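Local structure of secreted protein (Streptomyces lividans TK24, 5LXZ) at residues A[81-91]-A[542-553]; A[578-586]-A[596-604]. The protein is a copper-binding metalloradical protein of the AA5 family, probably an oxidase related to galactose oxidase. The protein carries 1 engineered substitution. All blocks are in the same frame, centred on the assembly; numbering follows the deposited sequence.

Overall arrangement
Interaction 1 joins strand 81-85 and its turn to the C-terminal domain segment that carries the copper ligand His548. It is wholly buried, its centre about 9 Å from the centre of the chain. Interaction 2 is a beta hairpin of the C-terminal domain, its centre about 22 Å from that of the chain, with some residues reaching the surface. The chemistry differs accordingly. Residues 81-91 and 542-553 meet through a carboxylate, a guanidinium group and ordered water. Residues 578-586 and 596-604 meet through backbone ladder bonds, with aromatic and aliphatic packing on both faces. The two contacts touch: Gln85 OE1 lies 2.8 Å from Trp583 N, a probable hydrogen bond, and Arg542 NH2 probably donates to Ser581 O.

Interaction 1 (A[81-91]-A[542-553]); sequences TGHTQLANGNL and RPSASTHVTDVD. With CU (copper (II) ion), chain B; EDO (1,2-ethanediol), chain P.
Asp553 OD2 is held by Gln85 N and by water 2. Gln85 N donates to Asp553 OD2 at 3.0 Å, almost straight and on the syn lone pair. Water 2 links OD2 to Gln85 NE2 and Pro543 O. Thr84 OG1 donates to Asp553 OD1 at 2.6 Å, from above the carboxylate plane. An alanine in place of Asp553 would probably leave the Thr84 hydroxyl and the Gln85 N-H without their acceptor. The Gln85 amide stacks on the Arg542 guanidinium, planes 15° apart, with Gln85 NE2 3.7 Å from Arg542 CZ. Gln85 OE1 accepts a hydrogen bond from Trp583 N. Gln85 CG lies opposite its own backbone N (chi1 -169°), and the extended chain carries the amide there. Arg542 NH2 also reaches Gln85 O in a weak bond, while its stronger partner is Ser581 O. The His83 ring meets Ala545 CB, 3.7 Å from ND1, and Thr547 CG2, 3.7 Å from NE2. That NE2 is also hydrogen-bonded to His30. Thr547 OG1 accepts from His548 ND1 at 2.8 Å, close to the imidazole plane, which helps fix the ring's rotation. His548 NE2 binds copper with His461, Tyr248 and a water; Tyr460 also belongs to this galactose oxidase-like metalloradical site.

Interaction 2 (A[578-586]-A[596-604]); sequences LVQSGWYMM and SKAEWVRVP
Trp583 and Arg602 face each other in a non-hydrogen-bonded pair, and the arginine's aliphatic chain lies over the indole. Arg602 CB sits 3.7 Å from the centroid of the six-membered ring of Trp583, a CH-pi contact 9° off the normal. Trp600 CB meets that indole's edge, 4.0 Å from Trp583 CZ3. Two residues along, on the same face, Met585 CG lies over the Trp600 ring, offset toward its rim, 3.9 Å from the six-membered centroid; Met585 SD adds an oblique Met-aromatic contact. Met585 CG is turned away from its own carbonyl carbon (chi1 -71°), which brings it over the indole. On the other face, Tyr584 CD1 packs against Val603 CG2 at 3.8 Å, and Met586 CB against Val601. Tyr584 OH donates to Gln580 O at 2.6 Å, on a lone pair, tying down the ring. The backbone sets these pairs: Gly582 with Val603, Tyr584 with Val601 and Met586 with Glu599 each exchange two hydrogen bonds. Ser581 OG donates to Pro604 O at 2.7 Å, fastening the C-terminal carboxylate. Leu33 touches Met585 and Trp600; Leu540 and Phe527 cover Met586 and Val601. This antiparallel beta hairpin is formed by the last two strands of the early-set, immunoglobulin-like C-terminal domain.

Interaction 1 (A[81-91]-A[542-553])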
# COMPACT_ATOMS: atom_id res chain seq x y z
N THR A 81 -1.16 7.70 5.10
CA THR A 81 -2.60 7.50 4.98
C THR A 81 -2.96 6.29 4.17
O THR A 81 -2.13 5.72 3.48
CB THR A 81 -3.22 8.68 4.20
OG1 THR A 81 -2.44 8.92 3.00
CG2 THR A 81 -3.28 9.87 5.03
N GLY A 82 -4.23 5.88 4.26
CA GLY A 82 -4.83 4.94 3.35
C GLY A 82 -5.80 5.69 2.46
O GLY A 82 -6.21 6.80 2.79
N HIS A 83 -6.19 5.11 1.33
CA HIS A 83 -6.95 5.87 0.36
C HIS A 83 -7.56 4.98 -0.69
O HIS A 83 -6.92 4.01 -1.12
CB HIS A 83 -6.14 6.96 -0.30
CG HIS A 83 -4.76 6.56 -0.62
ND1 HIS A 83 -4.45 5.44 -1.36
CD2 HIS A 83 -3.58 7.09 -0.25
CE1 HIS A 83 -3.14 5.34 -1.48
NE2 HIS A 83 -2.60 6.32 -0.80
N THR A 84 -8.78 5.32 -1.11
CA THR A 84 -9.41 4.62 -2.20
C THR A 84 -10.43 5.57 -2.86
O THR A 84 -10.91 6.53 -2.24
CB THR A 84 -10.00 3.28 -1.74
OG1 THR A 84 -10.16 2.40 -2.88
CG2 THR A 84 -11.28 3.47 -1.00
N GLN A 85 -10.73 5.32 -4.12
CA GLN A 85 -11.73 6.08 -4.85
C GLN A 85 -13.13 5.77 -4.40
O GLN A 85 -13.52 4.61 -4.31
CB GLN A 85 -11.62 5.77 -6.35
CG GLN A 85 -12.47 6.74 -7.18
CD GLN A 85 -12.84 6.31 -8.58
OE1 GLN A 85 -13.81 6.85 -9.16
NE2 GLN A 85 -12.07 5.44 -9.19
N LEU A 86 -13.90 6.80 -4.13
CA LEU A 86 -15.32 6.69 -3.85
C LEU A 86 -16.12 6.66 -5.15
O LEU A 86 -15.62 6.93 -6.23
CB LEU A 86 -15.75 7.89 -3.02
CG LEU A 86 -15.07 8.00 -1.67
CD1 LEU A 86 -15.59 9.24 -0.99
CD2 LEU A 86 -15.24 6.78 -0.79
N ALA A 87 -17.38 6.29 -5.02
CA ALA A 87 -18.25 6.21 -6.22
C ALA A 87 -18.37 7.50 -7.00
O ALA A 87 -18.53 7.49 -8.23
CB ALA A 87 -19.64 5.72 -5.83
N ASN A 88 -18.25 8.65 -6.32
CA ASN A 88 -18.25 9.90 -7.06
C ASN A 88 -16.93 10.38 -7.62
O ASN A 88 -16.84 11.49 -8.16
CB ASN A 88 -18.88 10.98 -6.20
CG ASN A 88 -18.01 11.39 -5.04
OD1 ASN A 88 -16.92 10.85 -4.80
ND2 ASN A 88 -18.52 12.35 -4.27
N GLY A 89 -15.88 9.56 -7.56
CA GLY A 89 -14.58 9.95 -8.09
C GLY A 89 -13.71 10.67 -7.11
O GLY A 89 -12.53 10.87 -7.36
N ASN A 90 -14.24 11.07 -5.95
CA ASN A 90 -13.37 11.66 -4.94
C ASN A 90 -12.50 10.57 -4.34
O ASN A 90 -12.84 9.40 -4.36
CB ASN A 90 -14.16 12.29 -3.81
CG ASN A 90 -14.89 13.57 -4.23
OD1 ASN A 90 -14.78 14.05 -5.34
ND2 ASN A 90 -15.61 14.12 -3.28
N LEU A 91 -11.33 10.94 -3.86
CA LEU A 91 -10.43 10.01 -3.22
C LEU A 91 -10.62 10.17 -1.72
O LEU A 91 -10.35 11.25 -1.19
CB LEU A 91 -8.97 10.30 -3.58
CG LEU A 91 -7.96 9.25 -3.13
CD1 LEU A 91 -8.03 7.97 -3.98
CD2 LEU A 91 -6.54 9.80 -3.19
N ARG A 542 -9.81 0.44 -13.42
CA ARG A 542 -9.99 1.37 -12.33
C ARG A 542 -8.64 2.07 -12.09
O ARG A 542 -7.63 1.41 -12.04
CB ARG A 542 -10.48 0.65 -11.09
CG ARG A 542 -11.05 1.58 -10.04
CD ARG A 542 -11.75 0.82 -8.92
NE ARG A 542 -12.38 1.70 -7.92
CZ ARG A 542 -13.60 2.24 -7.99
NH1 ARG A 542 -14.45 2.01 -9.02
NH2 ARG A 542 -14.04 2.94 -6.98
N PRO A 543 -8.61 3.40 -11.93
CA PRO A 543 -7.36 4.11 -11.71
C PRO A 543 -6.69 3.67 -10.43
O PRO A 543 -7.37 3.34 -9.46
CB PRO A 543 -7.77 5.58 -11.61
CG PRO A 543 -9.20 5.58 -11.59
CD PRO A 543 -9.73 4.31 -12.10
N SER A 544 -5.38 3.68 -10.43
CA SER A 544 -4.61 3.26 -9.28
C SER A 544 -4.62 4.33 -8.21
O SER A 544 -4.60 5.53 -8.51
CB SER A 544 -3.16 3.01 -9.67
OG SER A 544 -3.03 1.73 -10.22
N ALA A 545 -4.51 3.87 -6.98
CA ALA A 545 -4.08 4.68 -5.85
C ALA A 545 -3.01 3.83 -5.17
O ALA A 545 -3.32 2.78 -4.59
CB ALA A 545 -5.24 4.98 -4.91
N SER A 546 -1.77 4.23 -5.27
CA SER A 546 -0.66 3.40 -4.94
C SER A 546 0.16 4.01 -3.81
O SER A 546 0.56 5.17 -3.89
CB SER A 546 0.21 3.25 -6.19
OG SER A 546 1.34 2.40 -5.96
N THR A 547 0.49 3.20 -2.82
CA THR A 547 1.44 3.56 -1.78
C THR A 547 1.92 2.30 -1.08
O THR A 547 1.20 1.33 -1.00
CB THR A 547 0.83 4.50 -0.69
OG1 THR A 547 1.87 5.08 0.09
CG2 THR A 547 -0.16 3.79 0.28
N HIS A 548 3.16 2.32 -0.63
CA HIS A 548 3.73 1.24 0.15
C HIS A 548 3.42 -0.11 -0.45
O HIS A 548 3.05 -1.04 0.25
CB HIS A 548 3.26 1.30 1.62
CG HIS A 548 3.73 2.49 2.38
ND1 HIS A 548 3.26 3.76 2.18
CD2 HIS A 548 4.58 2.59 3.44
CE1 HIS A 548 3.76 4.58 3.07
NE2 HIS A 548 4.60 3.89 3.82
N VAL A 549 3.67 -0.27 -1.75
CA VAL A 549 3.57 -1.55 -2.41
C VAL A 549 2.15 -2.10 -2.42
O VAL A 549 1.95 -3.32 -2.53
CB VAL A 549 4.57 -2.62 -1.85
CG1 VAL A 549 4.98 -3.56 -2.97
CG2 VAL A 549 5.82 -2.00 -1.24
N THR A 550 1.17 -1.20 -2.30
CA THR A 550 -0.22 -1.57 -2.05
C THR A 550 -1.10 -0.74 -2.97
O THR A 550 -1.02 0.49 -2.95
CB THR A 550 -0.59 -1.30 -0.57
OG1 THR A 550 0.37 -1.95 0.26
CG2 THR A 550 -1.98 -1.85 -0.21
N ASP A 551 -1.99 -1.40 -3.69
CA ASP A 551 -2.96 -0.73 -4.55
C ASP A 551 -4.19 -1.60 -4.63
O ASP A 551 -4.24 -2.55 -5.38
CB ASP A 551 -2.32 -0.52 -5.91
CG ASP A 551 -3.18 0.19 -6.90
OD1 ASP A 551 -4.38 0.46 -6.66
OD2 ASP A 551 -2.56 0.49 -7.98
N VAL A 552 -5.19 -1.28 -3.82
CA VAL A 552 -6.39 -2.09 -3.83
C VAL A 552 -7.39 -1.56 -4.82
O VAL A 552 -8.46 -2.14 -4.95
CB VAL A 552 -7.00 -2.23 -2.41
CG1 VAL A 552 -5.97 -2.88 -1.49
CG2 VAL A 552 -7.53 -0.92 -1.88
N ASP A 553 -7.06 -0.47 -5.49
CA ASP A 553 -7.98 0.16 -6.45
C ASP A 553 -7.86 -0.47 -7.82
O ASP A 553 -8.87 -0.74 -8.47
CB ASP A 553 -7.70 1.66 -6.57
CG ASP A 553 -8.29 2.46 -5.42
OD1 ASP A 553 -7.94 2.21 -4.25
OD2 ASP A 553 -9.10 3.38 -5.70
CU CU B . 6.13 4.59 5.03
C1 EDO P . -3.63 1.79 1.14
O1 EDO P . -3.76 3.14 0.66
C2 EDO P . -4.86 1.03 0.79
O2 EDO P . -5.92 1.94 1.12
O HOH W 1 -11.99 2.10 -5.31
O HOH W 2 -9.46 4.30 -8.19
O HOH W 3 7.13 5.42 6.78

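Interaction 2 (A[578-586]-A[596-604])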
# COMPACT_ATOMS: atom_id res chain seq x y z
N LEU A 578 -17.80 -6.75 -8.59
CA LEU A 578 -16.85 -6.79 -9.65
C LEU A 578 -16.58 -5.38 -10.17
O LEU A 578 -15.43 -4.92 -10.22
CB LEU A 578 -17.39 -7.68 -10.79
CG LEU A 578 -16.55 -7.73 -12.08
CD1 LEU A 578 -15.14 -8.27 -11.82
CD2 LEU A 578 -17.30 -8.48 -13.17
N VAL A 579 -17.62 -4.73 -10.67
CA VAL A 579 -17.54 -3.39 -11.22
C VAL A 579 -17.98 -2.45 -10.12
O VAL A 579 -19.13 -2.08 -10.02
CB VAL A 579 -18.41 -3.21 -12.47
CG1 VAL A 579 -18.08 -1.90 -13.11
CG2 VAL A 579 -18.20 -4.36 -13.46
N GLN A 580 -17.05 -2.11 -9.23
CA GLN A 580 -17.33 -1.16 -8.13
C GLN A 580 -17.79 0.16 -8.77
O GLN A 580 -17.24 0.57 -9.81
CB GLN A 580 -16.06 -0.99 -7.28
CG GLN A 580 -15.64 -2.30 -6.61
CD GLN A 580 -14.20 -2.29 -6.07
OE1 GLN A 580 -13.27 -1.84 -6.74
NE2 GLN A 580 -14.03 -2.77 -4.85
N SER A 581 -18.72 0.84 -8.13
CA SER A 581 -19.12 2.15 -8.63
C SER A 581 -17.94 3.13 -8.56
O SER A 581 -17.10 3.08 -7.66
CB SER A 581 -20.24 2.66 -7.79
OG SER A 581 -21.34 1.80 -7.88
N GLY A 582 -17.88 4.00 -9.54
CA GLY A 582 -16.78 4.92 -9.66
C GLY A 582 -16.37 5.11 -11.09
O GLY A 582 -17.06 4.68 -12.01
N TRP A 583 -15.26 5.79 -11.26
CA TRP A 583 -14.76 6.15 -12.56
C TRP A 583 -13.68 5.17 -13.00
O TRP A 583 -12.85 4.75 -12.20
CB TRP A 583 -14.19 7.54 -12.53
CG TRP A 583 -15.21 8.61 -12.47
CD1 TRP A 583 -15.88 9.05 -11.34
CD2 TRP A 583 -15.71 9.36 -13.56
NE1 TRP A 583 -16.71 10.09 -11.69
CE2 TRP A 583 -16.63 10.29 -13.03
CE3 TRP A 583 -15.43 9.38 -14.92
CZ2 TRP A 583 -17.28 11.22 -13.83
CZ3 TRP A 583 -16.09 10.27 -15.71
CH2 TRP A 583 -17.00 11.19 -15.17
N TYR A 584 -13.65 4.89 -14.30
CA TYR A 584 -12.78 3.96 -14.92
C TYR A 584 -12.22 4.54 -16.20
O TYR A 584 -12.90 5.31 -16.90
CB TYR A 584 -13.52 2.71 -15.32
CG TYR A 584 -13.98 1.83 -14.18
CD1 TYR A 584 -15.14 2.13 -13.49
CD2 TYR A 584 -13.26 0.71 -13.80
CE1 TYR A 584 -15.56 1.35 -12.43
CE2 TYR A 584 -13.69 -0.09 -12.75
CZ TYR A 584 -14.82 0.23 -12.06
OH TYR A 584 -15.24 -0.59 -11.03
N MET A 585 -11.00 4.12 -16.54
CA MET A 585 -10.46 4.27 -17.89
C MET A 585 -10.96 3.17 -18.78
O MET A 585 -10.82 1.99 -18.44
CB MET A 585 -8.96 4.21 -17.87
CG MET A 585 -8.29 5.43 -17.26
SD MET A 585 -6.50 5.27 -17.17
CE MET A 585 -6.27 4.07 -15.86
N MET A 586 -11.52 3.50 -19.95
CA MET A 586 -11.87 2.48 -20.91
C MET A 586 -10.87 2.50 -22.05
O MET A 586 -10.73 3.52 -22.74
CB MET A 586 -13.28 2.63 -21.45
CG MET A 586 -13.72 1.36 -22.18
SD MET A 586 -15.29 1.57 -23.01
CE MET A 586 -14.83 2.51 -24.46
N SER A 596 -5.87 1.94 -27.57
CA SER A 596 -6.24 3.34 -27.66
C SER A 596 -5.78 4.10 -26.45
O SER A 596 -5.32 3.52 -25.45
CB SER A 596 -7.75 3.45 -27.75
OG SER A 596 -8.37 3.01 -26.56
N LYS A 597 -5.84 5.42 -26.53
CA LYS A 597 -5.90 6.22 -25.33
C LYS A 597 -7.23 5.97 -24.67
O LYS A 597 -8.22 5.70 -25.35
CB LYS A 597 -5.72 7.69 -25.64
CG LYS A 597 -4.36 7.99 -26.28
CD LYS A 597 -4.18 9.47 -26.49
CE LYS A 597 -2.88 9.71 -27.22
NZ LYS A 597 -2.68 11.16 -27.45
N ALA A 598 -7.29 6.12 -23.34
CA ALA A 598 -8.52 5.84 -22.65
C ALA A 598 -9.56 6.92 -22.74
O ALA A 598 -9.22 8.10 -22.74
CB ALA A 598 -8.21 5.54 -21.17
N GLU A 599 -10.82 6.51 -22.72
CA GLU A 599 -11.94 7.38 -22.43
C GLU A 599 -12.40 7.10 -21.03
O GLU A 599 -12.42 5.94 -20.62
CB GLU A 599 -13.09 7.12 -23.40
CG GLU A 599 -12.75 7.42 -24.84
CD GLU A 599 -12.52 8.89 -25.07
OE1 GLU A 599 -13.52 9.63 -25.02
OE2 GLU A 599 -11.36 9.32 -25.25
N TRP A 600 -12.84 8.13 -20.34
CA TRP A 600 -13.38 7.96 -18.98
C TRP A 600 -14.84 7.54 -18.95
O TRP A 600 -15.69 8.10 -19.67
CB TRP A 600 -13.17 9.22 -18.17
CG TRP A 600 -11.75 9.44 -17.75
CD1 TRP A 600 -10.80 10.16 -18.41
CD2 TRP A 600 -11.07 8.82 -16.67
NE1 TRP A 600 -9.61 10.09 -17.78
CE2 TRP A 600 -9.73 9.25 -16.71
CE3 TRP A 600 -11.48 7.97 -15.63
CZ2 TRP A 600 -8.81 8.90 -15.75
CZ3 TRP A 600 -10.53 7.60 -14.69
CH2 TRP A 600 -9.22 8.04 -14.76
N VAL A 601 -15.15 6.57 -18.10
CA VAL A 601 -16.49 6.01 -17.95
C VAL A 601 -16.83 6.00 -16.47
O VAL A 601 -16.03 5.50 -15.64
CB VAL A 601 -16.58 4.60 -18.51
CG1 VAL A 601 -17.92 3.93 -18.19
CG2 VAL A 601 -16.39 4.67 -20.00
N ARG A 602 -17.96 6.59 -16.12
CA ARG A 602 -18.47 6.51 -14.77
C ARG A 602 -19.48 5.42 -14.67
O ARG A 602 -20.45 5.38 -15.42
CB ARG A 602 -19.09 7.83 -14.34
CG ARG A 602 -19.47 7.85 -12.87
CD ARG A 602 -20.09 9.15 -12.45
NE ARG A 602 -21.43 9.36 -12.95
CZ ARG A 602 -22.56 8.96 -12.35
NH1 ARG A 602 -22.53 8.24 -11.25
NH2 ARG A 602 -23.74 9.26 -12.89
N VAL A 603 -19.30 4.55 -13.70
CA VAL A 603 -20.28 3.51 -13.36
C VAL A 603 -20.99 3.92 -12.09
O VAL A 603 -20.37 4.04 -11.03
CB VAL A 603 -19.58 2.15 -13.21
CG1 VAL A 603 -20.56 1.08 -12.80
CG2 VAL A 603 -18.84 1.76 -14.46
N PRO A 604 -22.30 4.12 -12.14
CA PRO A 604 -23.04 4.51 -10.92
C PRO A 604 -23.03 3.48 -9.82
O PRO A 604 -22.77 2.30 -10.07
CB PRO A 604 -24.48 4.66 -11.41
CG PRO A 604 -24.37 4.88 -12.85
CD PRO A 604 -23.15 4.16 -13.34
OXT PRO A 604 -23.23 3.83 -8.62